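Side-chain contact in digeranylgeranylglycerophospholipid reductase (Sulfolobus acidocaldarius, PDB 4OPC), which reduces the double bonds of the isoprenoid chains of archaeal membrane lipid precursors, using one bound FAD per subunit: residues S151-E156 with K314-A319. Residues are numbered along the deposited sequence; the frame is centred on the assembly and turned at random. Where two conformers were deposited one is given.
Sequences SKVVVE and KAILSA
Ile316 reaches from helix 302-322 to the strand 153-156 and lays the end of its side chain against two valines, Val153 and Val155. Its terminal methyl does most of the touching: CD1 lies 3.6 Å from Val155 CG2 and, in the conformer given for Val153, 4.1 Å from Val153 CG1, while CG1 of Ile316 is also 4.1 Å from Val153 CG1. The extended shape of the isoleucine (chi2 166°) carries CD1 this far from the helix, whereas the shorter, branched valines suit a strand and offer one methyl each. Val155, with CG1 anti to the backbone N (chi1 174°), presents its other methyl, CG2, the one beside that N. This is helix-on-sheet packing in the Rossmann-type FAD-binding domain, where 153-156 is an inner parallel strand between 9-12 and 284-286. Two residues apart, Val153 and Val155 face the helix, and Val154 between them points away. Around these three side chains, all buried, Ile316 also touches Val9, Ile285 and Leu25, and Phe325 packs on Val153. Backbone hydrogen bonds hold the strand in place, Val153 pairing with Leu10 on one side and Val154 with Ile285 on the other.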
loop_
_atom_site.group_PDB
_atom_site.type_symbol
_atom_site.label_atom_id
_atom_site.label_comp_id
_atom_site.label_asym_id
_atom_site.label_seq_id
_atom_site.Cartn_x
_atom_site.Cartn_y
_atom_site.Cartn_z
ATOM N N SER A 151 8.734 11.961 22.957
ATOM C CA SER A 151 9.336 10.745 22.437
ATOM C C SER A 151 10.625 11.076 21.713
ATOM O O SER A 151 10.794 12.193 21.217
ATOM C CB SER A 151 8.361 10.038 21.478
ATOM O OG SER A 151 7.934 10.895 20.419
ATOM N N LYS A 152 11.542 10.116 21.639
ATOM C CA LYS A 152 12.717 10.284 20.783
ATOM C C LYS A 152 12.363 10.150 19.303
ATOM O O LYS A 152 12.961 10.811 18.453
ATOM C CB LYS A 152 13.826 9.284 21.144
ATOM C CG LYS A 152 14.346 9.389 22.554
ATOM C CD LYS A 152 14.609 10.838 22.972
ATOM C CE LYS A 152 15.800 11.447 22.268
ATOM N NZ LYS A 152 16.049 12.843 22.740
ATOM N N VAL A 153 11.426 9.257 18.989
ATOM C CA VAL A 153 10.974 9.054 17.615
ATOM C C VAL A 153 9.462 8.883 17.602
ATOM O O VAL A 153 8.897 8.152 18.428
ATOM C CB VAL A 153 11.611 7.794 16.961
ATOM C CG1 VAL A 153 11.270 7.727 15.471
ATOM C CG2 VAL A 153 13.114 7.775 17.141
ATOM N N VAL A 154 8.812 9.573 16.679
ATOM C CA VAL A 154 7.410 9.355 16.362
ATOM C C VAL A 154 7.362 8.474 15.114
ATOM O O VAL A 154 8.072 8.736 14.133
ATOM C CB VAL A 154 6.679 10.678 16.075
ATOM C CG1 VAL A 154 5.314 10.417 15.436
ATOM C CG2 VAL A 154 6.489 11.486 17.351
ATOM N N VAL A 155 6.557 7.419 15.162
ATOM C CA VAL A 155 6.282 6.617 13.980
ATOM C C VAL A 155 4.921 7.066 13.477
ATOM O O VAL A 155 3.907 6.892 14.160
ATOM C CB VAL A 155 6.273 5.111 14.311
ATOM C CG1 VAL A 155 5.841 4.312 13.100
ATOM C CG2 VAL A 155 7.652 4.667 14.783
ATOM N N GLU A 156 4.907 7.710 12.312
ATOM C CA GLU A 156 3.690 8.247 11.724
ATOM C C GLU A 156 3.071 7.159 10.857
ATOM O O GLU A 156 3.568 6.845 9.776
ATOM C CB GLU A 156 4.024 9.488 10.881
ATOM C CG GLU A 156 3.012 10.629 10.986
ATOM C CD GLU A 156 1.820 10.502 10.043
ATOM O OE1 GLU A 156 1.514 9.380 9.602
ATOM O OE2 GLU A 156 1.151 11.525 9.781
ATOM N N LYS A 314 13.747 -1.558 12.785
ATOM C CA LYS A 314 15.193 -1.728 12.626
ATOM C C LYS A 314 15.943 -0.402 12.757
ATOM O O LYS A 314 16.976 -0.322 13.436
ATOM C CB LYS A 314 15.506 -2.351 11.268
ATOM C CG LYS A 314 15.497 -3.863 11.250
ATOM C CD LYS A 314 15.924 -4.383 9.883
ATOM C CE LYS A 314 17.234 -3.749 9.434
ATOM N NZ LYS A 314 17.773 -4.393 8.202
ATOM N N ALA A 315 15.426 0.634 12.110
ATOM C CA ALA A 315 16.059 1.943 12.119
ATOM C C ALA A 315 16.038 2.549 13.520
ATOM O O ALA A 315 17.008 3.177 13.958
ATOM C CB ALA A 315 15.361 2.866 11.123
ATOM N N ILE A 316 14.929 2.356 14.221
ATOM C CA ILE A 316 14.779 2.898 15.562
ATOM C C ILE A 316 15.732 2.221 16.536
ATOM O O ILE A 316 16.385 2.894 17.340
ATOM C CB ILE A 316 13.320 2.792 16.018
ATOM C CG1 ILE A 316 12.495 3.823 15.255
ATOM C CG2 ILE A 316 13.186 3.014 17.523
ATOM C CD1 ILE A 316 11.006 3.604 15.347
ATOM N N LEU A 317 15.849 0.898 16.438
ATOM C CA LEU A 317 16.792 0.182 17.292
ATOM C C LEU A 317 18.221 0.667 17.055
ATOM O O LEU A 317 18.986 0.823 18.008
ATOM C CB LEU A 317 16.660 -1.331 17.108
ATOM C CG LEU A 317 15.309 -1.876 17.582
ATOM C CD1 LEU A 317 15.127 -3.330 17.172
ATOM C CD2 LEU A 317 15.135 -1.706 19.088
ATOM N N SER A 318 18.585 0.934 15.806
ATOM C CA SER A 318 19.910 1.466 15.520
ATOM C C SER A 318 20.100 2.860 16.116
ATOM O O SER A 318 21.152 3.158 16.695
ATOM C CB SER A 318 20.167 1.474 14.015
ATOM O OG SER A 318 20.228 0.148 13.526
ATOM N N ALA A 319 19.080 3.701 16.000
ATOM C CA ALA A 319 19.142 5.054 16.545
ATOM C C ALA A 319 19.331 5.059 18.059
ATOM O O ALA A 319 20.021 5.931 18.599
ATOM C CB ALA A 319 17.899 5.843 16.158
#